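Local coordinates for bile salt hydrolase/transferase (Clostridium perfringens, PDB 2RLC), which hydrolyses the amide bond of glycine- and taurine-conjugated bile salts, releasing free bile acids, and also acts as a bile acid amine N-acyltransferase, at residues A[20-25]-A[271-276]; A[172-177]-A[222-227]; A[81-86]-A[138-143]. All blocks are in the same frame, centred on the assembly; numbering follows the deposited sequence.

Contact 1 (A[20-25]-A[271-276]); sequences DIEYSF and KSDLTQ. With CHD (cholic acid), chain D; SO4 (sulfate ion), chain B.
Asp20 and Thr275 sit opposite each other as a non-hydrogen-bonded antiparallel pair, joining strands 13-21 and 274-282 in one sheet of this Ntn-hydrolase. Their side chains run alongside each other, pointing the same way. Traced outward from Asp20, CB is 4.0 Å from Leu274 O, CG comes near Thr275 OG1, and OD1 accepts a 2.6 Å bond from Thr275 OG1, which arrives from above the carboxylate plane rather than within it. OD2 finds its hydrogen bond outside these two segments. Thr275 OG1 is also bonded to Met260 N, and Asp20 N to the oxidised Cys1, so the pair is tied directly to the active site.

One residue along, Ile21 and Leu274 form the hydrogen-bonded pair, but both backbone bonds are weak. The firmer hold on Ile21 O comes from a side chain: Gln276 bends at chi2 (-75°), crosses Ile21 at about a right angle with its CG 3.6 Å from Ile21 CG1, and donates from NE2 to Ile21 O at 2.9 Å, the oxygen lying close to the amide plane. Asp20 O and Asp273 OD2 are bridged by a water. Glu22 OE1 stands 4.1 Å from Asp273 OD1, a like-charged approach that may raise the proton affinity of one carboxylate. At the outer end, Ser272 N donates to O2 of a sulfate ion, probably from the crystallisation liquor, 3.0 Å away. Beyond the strand, the Phe25 ring lies under cholate with methyl C21 over its centre, 3.7 Å from Phe25 CZ.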
# COMPACT_ATOMS: atom_id res chain seq x y z
N ASP A 20 -4.20 -14.09 -19.47
CA ASP A 20 -3.02 -13.24 -19.35
C ASP A 20 -1.76 -14.02 -19.70
O ASP A 20 -1.21 -14.74 -18.87
CB ASP A 20 -2.90 -12.69 -17.92
CG ASP A 20 -4.18 -12.00 -17.44
OD1 ASP A 20 -4.96 -11.50 -18.29
OD2 ASP A 20 -4.39 -11.95 -16.21
N ILE A 21 -1.31 -13.87 -20.95
CA ILE A 21 -0.09 -14.55 -21.44
C ILE A 21 0.69 -13.65 -22.40
O ILE A 21 0.16 -12.67 -22.91
CB ILE A 21 -0.40 -15.91 -22.13
CG1 ILE A 21 -1.48 -15.73 -23.21
CG2 ILE A 21 -0.80 -16.97 -21.10
CD1 ILE A 21 -1.82 -17.01 -23.96
N GLU A 22 1.96 -13.99 -22.63
CA GLU A 22 2.84 -13.17 -23.47
C GLU A 22 2.98 -13.71 -24.90
O GLU A 22 3.76 -13.19 -25.70
CB GLU A 22 4.22 -13.00 -22.81
CG GLU A 22 5.09 -14.26 -22.78
CD GLU A 22 4.88 -15.14 -21.55
OE1 GLU A 22 3.75 -15.18 -21.00
OE2 GLU A 22 5.85 -15.80 -21.12
N TYR A 23 2.21 -14.74 -25.22
CA TYR A 23 2.30 -15.44 -26.50
C TYR A 23 0.93 -15.86 -27.04
O TYR A 23 -0.07 -15.78 -26.33
CB TYR A 23 3.21 -16.67 -26.36
CG TYR A 23 2.77 -17.64 -25.28
CD1 TYR A 23 1.88 -18.68 -25.56
CD2 TYR A 23 3.24 -17.51 -23.96
CE1 TYR A 23 1.47 -19.56 -24.57
CE2 TYR A 23 2.83 -18.39 -22.96
CZ TYR A 23 1.94 -19.41 -23.27
OH TYR A 23 1.53 -20.29 -22.30
N SER A 24 0.89 -16.28 -28.30
CA SER A 24 -0.30 -16.89 -28.88
C SER A 24 -0.18 -18.40 -28.73
O SER A 24 0.91 -18.96 -28.87
CB SER A 24 -0.41 -16.53 -30.37
OG SER A 24 -1.39 -17.32 -31.02
N PHE A 25 -1.30 -19.06 -28.43
CA PHE A 25 -1.31 -20.52 -28.43
C PHE A 25 -2.09 -21.10 -29.61
O PHE A 25 -2.68 -22.19 -29.51
CB PHE A 25 -1.73 -21.12 -27.06
CG PHE A 25 -3.10 -20.71 -26.58
CD1 PHE A 25 -3.30 -19.49 -25.94
CD2 PHE A 25 -4.18 -21.58 -26.70
CE1 PHE A 25 -4.56 -19.12 -25.47
CE2 PHE A 25 -5.45 -21.22 -26.23
CZ PHE A 25 -5.63 -19.99 -25.61
N LYS A 271 9.32 -9.67 -22.72
CA LYS A 271 8.05 -9.65 -23.45
C LYS A 271 6.95 -9.11 -22.55
O LYS A 271 6.98 -9.30 -21.33
CB LYS A 271 7.68 -11.05 -23.93
CG LYS A 271 8.50 -11.56 -25.11
CD LYS A 271 8.08 -12.97 -25.49
CE LYS A 271 8.71 -13.43 -26.79
NZ LYS A 271 8.15 -12.72 -27.98
N SER A 272 5.98 -8.43 -23.15
CA SER A 272 4.84 -7.90 -22.41
C SER A 272 3.80 -8.98 -22.15
O SER A 272 3.28 -9.60 -23.08
CB SER A 272 4.21 -6.71 -23.11
OG SER A 272 5.06 -5.58 -23.05
N ASP A 273 3.52 -9.21 -20.87
CA ASP A 273 2.43 -10.06 -20.45
C ASP A 273 1.17 -9.21 -20.50
O ASP A 273 1.09 -8.17 -19.86
CB ASP A 273 2.69 -10.57 -19.03
CG ASP A 273 1.83 -11.77 -18.67
OD1 ASP A 273 1.13 -12.32 -19.54
OD2 ASP A 273 1.85 -12.15 -17.48
N LEU A 274 0.19 -9.64 -21.29
CA LEU A 274 -1.03 -8.86 -21.39
C LEU A 274 -2.27 -9.73 -21.33
O LEU A 274 -2.19 -10.95 -21.47
CB LEU A 274 -1.02 -7.97 -22.64
CG LEU A 274 -0.79 -8.60 -24.01
CD1 LEU A 274 -2.12 -8.92 -24.66
CD2 LEU A 274 -0.02 -7.64 -24.89
N THR A 275 -3.42 -9.10 -21.08
CA THR A 275 -4.69 -9.78 -21.16
C THR A 275 -5.05 -9.93 -22.63
O THR A 275 -5.54 -8.99 -23.27
CB THR A 275 -5.78 -9.04 -20.37
OG1 THR A 275 -5.41 -9.02 -18.99
CG2 THR A 275 -7.13 -9.74 -20.50
N GLN A 276 -4.76 -11.11 -23.16
CA GLN A 276 -4.93 -11.41 -24.58
C GLN A 276 -6.40 -11.43 -24.95
O GLN A 276 -6.79 -10.88 -25.99
CB GLN A 276 -4.26 -12.74 -24.93
CG GLN A 276 -2.75 -12.74 -24.71
CD GLN A 276 -1.98 -11.97 -25.78
OE1 GLN A 276 -2.56 -11.44 -26.73
NE2 GLN A 276 -0.66 -11.92 -25.63
C1 CHD D . 0.85 -26.21 -26.68
C2 CHD D . 2.11 -25.74 -25.95
C3 CHD D . 2.86 -26.92 -25.35
O3 CHD D . 3.95 -26.43 -24.56
C4 CHD D . 1.94 -27.76 -24.46
C5 CHD D . 0.61 -28.16 -25.12
C6 CHD D . -0.26 -28.91 -24.11
C7 CHD D . -0.98 -28.02 -23.09
O7 CHD D . -0.04 -27.63 -22.07
C8 CHD D . -1.66 -26.79 -23.72
C9 CHD D . -0.76 -26.06 -24.73
C10 CHD D . -0.14 -26.99 -25.80
C11 CHD D . -1.45 -24.80 -25.31
C12 CHD D . -1.99 -23.85 -24.23
O12 CHD D . -0.89 -23.22 -23.56
C13 CHD D . -2.90 -24.58 -23.23
C14 CHD D . -2.12 -25.76 -22.67
C15 CHD D . -2.88 -26.25 -21.44
C16 CHD D . -3.59 -24.97 -20.94
C17 CHD D . -3.17 -23.85 -21.91
C18 CHD D . -4.21 -25.00 -23.92
C19 CHD D . -1.19 -27.54 -26.76
C20 CHD D . -4.16 -22.66 -21.90
C21 CHD D . -3.73 -21.50 -22.80
C22 CHD D . -4.43 -22.13 -20.48
C23 CHD D . -3.15 -21.77 -19.71
O25 CHD D . -2.16 -19.85 -18.75
C24 CHD D . -3.23 -20.41 -19.07
O26 CHD D . -4.35 -19.89 -18.87
S SO4 B . 5.57 -6.72 -26.52
O1 SO4 B . 6.10 -5.75 -25.56
O2 SO4 B . 5.96 -8.06 -26.10
O3 SO4 B . 4.11 -6.62 -26.54
O4 SO4 B . 6.10 -6.44 -27.85
O HOH W 1 0.78 -14.41 -17.20

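Contact 2 (A[172-177]-A[222-227]); sequences LTNSPT and FTPASR. With GLY (glycine), chain E.
Asn174 swings its CG opposite the carbonyl carbon (chi1 -47°), while the long chain of Arg227 bends at chi3 (-81°), and the two turns bring amide and guanidinium together. Arg227 NH2 donates to Asn174 OD1 at 2.9 Å in a nearly straight bond (172°). The oxygen lies in the guanidinium plane, approached almost head-on along its own C=O, although the two flat groups are steeply turned against each other. That oxygen is heavily used: it also accepts from N of the oxidised Cys1 and, weakly, from the amino group of the product glycine, with glycine N 3.3 Å from Asn174 OD1. Asn174 ND2 in turn is bonded to Asn81 O.

Arg227 has its own fixings. NE donates to Phe222 O at 2.7 Å, again within the guanidinium plane, and NH1 reaches O of the modified Cys1 and Thr2 OG1, so the group can hardly rotate. Next to it, Thr173 OG1 donates to Pro224 O at 2.9 Å, coming from above the carbonyl plane, while Thr173 CG2 rests 3.5 Å from Arg227 NH1. Pro224 CB presses on Ser175 O, 3.3 Å away, a buried carbonyl oxygen that has no hydrogen-bond partner.

The contact thus joins the start of helix 224-242 to the loop leaving strand 171-172. Helix 178-185 packs alongside through His181 and Trp180, and Leu172 reaches strands 141-146 and 152-157.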
# COMPACT_ATOMS: atom_id res chain seq x y z
N LEU A 172 -10.99 -16.47 -9.03
CA LEU A 172 -9.76 -17.23 -8.94
C LEU A 172 -8.68 -16.49 -9.72
O LEU A 172 -8.98 -15.84 -10.72
CB LEU A 172 -9.95 -18.64 -9.52
CG LEU A 172 -8.81 -19.66 -9.33
CD1 LEU A 172 -8.61 -20.02 -7.86
CD2 LEU A 172 -9.06 -20.92 -10.16
N THR A 173 -7.44 -16.58 -9.26
CA THR A 173 -6.32 -16.07 -10.03
C THR A 173 -5.26 -17.15 -10.20
O THR A 173 -5.52 -18.17 -10.85
CB THR A 173 -5.71 -14.76 -9.45
OG1 THR A 173 -5.30 -14.98 -8.09
CG2 THR A 173 -6.71 -13.60 -9.52
N ASN A 174 -4.09 -16.95 -9.62
CA ASN A 174 -3.00 -17.91 -9.74
C ASN A 174 -2.48 -18.28 -8.35
O ASN A 174 -3.23 -18.26 -7.38
CB ASN A 174 -1.90 -17.36 -10.64
CG ASN A 174 -2.44 -16.76 -11.94
OD1 ASN A 174 -2.46 -15.54 -12.11
ND2 ASN A 174 -2.89 -17.62 -12.84
N SER A 175 -1.20 -18.64 -8.27
CA SER A 175 -0.56 -19.00 -7.00
C SER A 175 -0.55 -17.84 -6.00
O SER A 175 -0.53 -16.68 -6.40
CB SER A 175 0.86 -19.51 -7.25
OG SER A 175 0.82 -20.65 -8.08
N PRO A 176 -0.56 -18.15 -4.68
CA PRO A 176 -0.56 -19.47 -4.03
C PRO A 176 -1.91 -20.21 -4.07
O PRO A 176 -2.79 -19.86 -4.86
CB PRO A 176 -0.19 -19.14 -2.57
CG PRO A 176 0.20 -17.69 -2.56
CD PRO A 176 -0.55 -17.07 -3.68
N THR A 177 -2.03 -21.24 -3.23
CA THR A 177 -3.23 -22.08 -3.16
C THR A 177 -4.48 -21.28 -2.82
O THR A 177 -4.40 -20.18 -2.26
CB THR A 177 -3.06 -23.21 -2.12
OG1 THR A 177 -2.85 -22.64 -0.82
CG2 THR A 177 -1.88 -24.11 -2.47
N PHE A 222 -0.32 -6.05 -10.56
CA PHE A 222 -0.89 -7.12 -11.38
C PHE A 222 -0.50 -8.54 -10.94
O PHE A 222 -0.67 -9.50 -11.69
CB PHE A 222 -0.56 -6.89 -12.86
CG PHE A 222 -1.05 -5.57 -13.39
CD1 PHE A 222 -2.34 -5.44 -13.91
CD2 PHE A 222 -0.23 -4.44 -13.37
CE1 PHE A 222 -2.80 -4.22 -14.40
CE2 PHE A 222 -0.68 -3.21 -13.85
CZ PHE A 222 -1.97 -3.10 -14.37
N THR A 223 0.02 -8.66 -9.71
CA THR A 223 0.31 -9.98 -9.14
C THR A 223 -0.99 -10.75 -8.87
O THR A 223 -2.04 -10.13 -8.66
CB THR A 223 1.13 -9.90 -7.83
OG1 THR A 223 0.37 -9.20 -6.83
CG2 THR A 223 2.47 -9.20 -8.05
N PRO A 224 -0.92 -12.09 -8.88
CA PRO A 224 -2.10 -12.92 -8.60
C PRO A 224 -2.83 -12.54 -7.31
O PRO A 224 -4.06 -12.48 -7.30
CB PRO A 224 -1.53 -14.33 -8.50
CG PRO A 224 -0.33 -14.30 -9.37
CD PRO A 224 0.25 -12.93 -9.19
N ALA A 225 -2.08 -12.29 -6.24
CA ALA A 225 -2.69 -11.95 -4.95
C ALA A 225 -3.47 -10.64 -5.02
O ALA A 225 -4.62 -10.57 -4.57
CB ALA A 225 -1.64 -11.89 -3.85
N SER A 226 -2.85 -9.60 -5.58
CA SER A 226 -3.49 -8.29 -5.68
C SER A 226 -4.72 -8.32 -6.57
O SER A 226 -5.75 -7.73 -6.24
CB SER A 226 -2.49 -7.25 -6.19
OG SER A 226 -1.45 -7.07 -5.24
N ARG A 227 -4.61 -9.03 -7.69
CA ARG A 227 -5.74 -9.16 -8.61
C ARG A 227 -6.90 -9.91 -7.96
O ARG A 227 -8.05 -9.53 -8.15
CB ARG A 227 -5.31 -9.85 -9.91
CG ARG A 227 -4.47 -8.95 -10.81
CD ARG A 227 -4.23 -9.59 -12.17
NE ARG A 227 -3.15 -10.57 -12.13
CZ ARG A 227 -3.32 -11.89 -12.07
NH1 ARG A 227 -4.55 -12.40 -12.05
NH2 ARG A 227 -2.27 -12.69 -12.04
N GLY E . -0.71 -14.73 -14.82
CA GLY E . -0.09 -16.02 -14.54
C GLY E . 1.04 -15.90 -13.55
O GLY E . 1.86 -14.97 -13.68
OXT GLY E . 1.10 -16.74 -12.62

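Contact 3 (A[81-86]-A[138-143]); sequences NFPVYV and NTTLHW. With CHD (cholic acid), chain D; GLY (glycine), chain E.
Phe82 N donates to Thr140 O at 2.9 Å, just where strand 76-81 ends its pairing with strand 141-146. The same oxygen takes a CA-H contact from Asn81, whose CA lies 3.4 Å from Thr140 O.

Beyond this bond the Phe82 and His142 rings form an offset stack, centroids 4.4 Å apart and planes only 11° from parallel. His142 CB adds a CH-pi contact over the same phenyl ring. ND1 of the imidazole is hydrogen-bonded to Leu80 O, which helps fix the rotation of the ring. Val86 packs on Thr140, its CG1 3.7 Å from Thr140 CB, and Phe82 O ends up buried with no polar partner.

Asn81 turns from this packing to the ligands. With CG anti to its own N (chi1 -163°), it directs ND2 to the product glycine, a weak bond of 3.2 Å from Asn81 ND2 to glycine OXT; the residue is also a known taurine-binding one. On the other segment Thr139 OG1 is hydrogen-bonded to cholate O7 at 3.1 Å, and Leu141 CD2 lies 3.7 Å from cholate C23.

The chemistry is therefore split: an amide faces the carboxylate of the leaving amino acid, while a hydroxyl and an aliphatic branch receive the bile acid, consistent with a site that must hold both halves of the conjugate.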
# COMPACT_ATOMS: atom_id res chain seq x y z
N ASN A 81 -3.17 -20.51 -14.90
CA ASN A 81 -1.79 -20.79 -14.51
C ASN A 81 -1.64 -20.98 -13.00
O ASN A 81 -2.25 -20.25 -12.22
CB ASN A 81 -0.85 -19.68 -15.01
CG ASN A 81 0.61 -20.10 -15.02
OD1 ASN A 81 0.95 -21.21 -15.42
ND2 ASN A 81 1.48 -19.20 -14.58
N PHE A 82 -0.85 -21.97 -12.61
CA PHE A 82 -0.69 -22.32 -11.20
C PHE A 82 0.74 -22.84 -10.95
O PHE A 82 0.94 -24.03 -10.69
CB PHE A 82 -1.75 -23.36 -10.81
CG PHE A 82 -1.86 -23.62 -9.32
CD1 PHE A 82 -2.06 -22.57 -8.43
CD2 PHE A 82 -1.82 -24.92 -8.83
CE1 PHE A 82 -2.19 -22.82 -7.06
CE2 PHE A 82 -1.95 -25.18 -7.47
CZ PHE A 82 -2.13 -24.12 -6.58
N PRO A 83 1.74 -21.94 -11.02
CA PRO A 83 3.13 -22.37 -10.87
C PRO A 83 3.55 -22.62 -9.42
O PRO A 83 2.91 -22.12 -8.49
CB PRO A 83 3.92 -21.20 -11.46
CG PRO A 83 3.06 -20.01 -11.22
CD PRO A 83 1.63 -20.49 -11.26
N VAL A 84 4.61 -23.41 -9.24
CA VAL A 84 5.25 -23.67 -7.94
C VAL A 84 4.49 -24.62 -7.01
O VAL A 84 5.04 -25.64 -6.57
CB VAL A 84 5.66 -22.36 -7.19
CG1 VAL A 84 6.25 -22.66 -5.82
CG2 VAL A 84 6.63 -21.54 -8.03
N TYR A 85 3.23 -24.31 -6.72
CA TYR A 85 2.45 -25.06 -5.73
C TYR A 85 1.78 -26.31 -6.29
O TYR A 85 1.31 -27.17 -5.53
CB TYR A 85 1.43 -24.16 -5.03
CG TYR A 85 2.07 -23.08 -4.19
CD1 TYR A 85 2.41 -23.31 -2.86
CD2 TYR A 85 2.34 -21.82 -4.73
CE1 TYR A 85 3.00 -22.31 -2.08
CE2 TYR A 85 2.93 -20.82 -3.97
CZ TYR A 85 3.26 -21.07 -2.64
OH TYR A 85 3.84 -20.08 -1.89
N VAL A 86 1.72 -26.41 -7.62
CA VAL A 86 1.14 -27.58 -8.28
C VAL A 86 2.11 -28.77 -8.25
O VAL A 86 3.33 -28.58 -8.15
CB VAL A 86 0.72 -27.25 -9.74
CG1 VAL A 86 1.91 -27.31 -10.69
CG2 VAL A 86 -0.40 -28.18 -10.21
N ASN A 138 3.64 -30.20 -19.82
CA ASN A 138 2.33 -29.57 -19.63
C ASN A 138 2.45 -28.27 -18.85
O ASN A 138 3.36 -28.09 -18.04
CB ASN A 138 1.38 -30.51 -18.89
CG ASN A 138 0.92 -31.67 -19.76
OD1 ASN A 138 1.09 -32.83 -19.40
ND2 ASN A 138 0.31 -31.35 -20.90
N THR A 139 1.51 -27.36 -19.09
CA THR A 139 1.41 -26.11 -18.34
C THR A 139 0.96 -26.40 -16.90
O THR A 139 0.11 -27.26 -16.67
CB THR A 139 0.41 -25.13 -19.00
OG1 THR A 139 0.60 -25.13 -20.43
CG2 THR A 139 0.60 -23.71 -18.47
N THR A 140 1.56 -25.69 -15.95
CA THR A 140 1.15 -25.76 -14.55
C THR A 140 -0.21 -25.08 -14.40
O THR A 140 -0.35 -23.89 -14.67
CB THR A 140 2.18 -25.09 -13.62
OG1 THR A 140 2.37 -23.72 -14.01
CG2 THR A 140 3.53 -25.82 -13.68
N LEU A 141 -1.21 -25.85 -13.98
CA LEU A 141 -2.60 -25.38 -13.98
C LEU A 141 -3.39 -25.69 -12.72
O LEU A 141 -3.12 -26.65 -12.00
CB LEU A 141 -3.36 -25.97 -15.17
CG LEU A 141 -2.94 -25.63 -16.61
CD1 LEU A 141 -3.70 -26.53 -17.57
CD2 LEU A 141 -3.18 -24.17 -16.93
N HIS A 142 -4.38 -24.83 -12.46
CA HIS A 142 -5.50 -25.16 -11.60
C HIS A 142 -6.79 -24.70 -12.29
O HIS A 142 -6.74 -23.89 -13.23
CB HIS A 142 -5.33 -24.61 -10.17
CG HIS A 142 -5.38 -23.11 -10.06
ND1 HIS A 142 -5.07 -22.27 -11.11
CD2 HIS A 142 -5.65 -22.32 -9.00
CE1 HIS A 142 -5.18 -21.01 -10.70
NE2 HIS A 142 -5.54 -21.02 -9.43
N TRP A 143 -7.93 -25.23 -11.86
CA TRP A 143 -9.17 -25.03 -12.59
C TRP A 143 -10.29 -24.48 -11.73
O TRP A 143 -10.39 -24.78 -10.54
CB TRP A 143 -9.63 -26.35 -13.23
CG TRP A 143 -8.68 -26.89 -14.25
CD1 TRP A 143 -8.74 -26.72 -15.61
CD2 TRP A 143 -7.52 -27.70 -14.00
NE1 TRP A 143 -7.69 -27.37 -16.21
CE2 TRP A 143 -6.92 -27.98 -15.25
CE3 TRP A 143 -6.93 -28.22 -12.84
CZ2 TRP A 143 -5.77 -28.76 -15.38
CZ3 TRP A 143 -5.78 -28.99 -12.96
CH2 TRP A 143 -5.21 -29.25 -14.22
C1 CHD D . 0.85 -26.21 -26.68
C2 CHD D . 2.11 -25.74 -25.95
C3 CHD D . 2.86 -26.92 -25.35
O3 CHD D . 3.95 -26.43 -24.56
C4 CHD D . 1.94 -27.76 -24.46
C5 CHD D . 0.61 -28.16 -25.12
C6 CHD D . -0.26 -28.91 -24.11
C7 CHD D . -0.98 -28.02 -23.09
O7 CHD D . -0.04 -27.63 -22.07
C8 CHD D . -1.66 -26.79 -23.72
C9 CHD D . -0.76 -26.06 -24.73
C10 CHD D . -0.14 -26.99 -25.80
C11 CHD D . -1.45 -24.80 -25.31
C12 CHD D . -1.99 -23.85 -24.23
O12 CHD D . -0.89 -23.22 -23.56
C13 CHD D . -2.90 -24.58 -23.23
C14 CHD D . -2.12 -25.76 -22.67
C15 CHD D . -2.88 -26.25 -21.44
C16 CHD D . -3.59 -24.97 -20.94
C17 CHD D . -3.17 -23.85 -21.91
C18 CHD D . -4.21 -25.00 -23.92
C19 CHD D . -1.19 -27.54 -26.76
C20 CHD D . -4.16 -22.66 -21.90
C21 CHD D . -3.73 -21.50 -22.80
C22 CHD D . -4.43 -22.13 -20.48
C23 CHD D . -3.15 -21.77 -19.71
O25 CHD D . -2.16 -19.85 -18.75
C24 CHD D . -3.23 -20.41 -19.07
O26 CHD D . -4.35 -19.89 -18.87
N GLY E . -0.71 -14.73 -14.82
CA GLY E . -0.09 -16.02 -14.54
C GLY E . 1.04 -15.90 -13.55
O GLY E . 1.86 -14.97 -13.68
OXT GLY E . 1.10 -16.74 -12.62

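How the contacts relate
Contacts 2 and 3 lie in series along the chain, contact 3 closing before contact 2 opens, and both are nested inside the long loop closed by contact 1. Contact 1 joins two strands of the six-stranded antiparallel sheet; segment 172-177 starts at the end of strand 171-172, an outermost strand of that sheet within the chain, whereas contact 3 belongs to the nine-stranded one. The centres of contacts 2 and 3 are about 12 Å apart and their segments touch directly, Ser175 OG lying 2.6 Å from Pro83 O. The centre of contact 1 is about 16 Å from that of contact 2, which it still touches, and about 17 Å from that of contact 3. Contacts 1 and 3 both meet cholate, contacts 2 and 3 glycine, together framing the product-filled site.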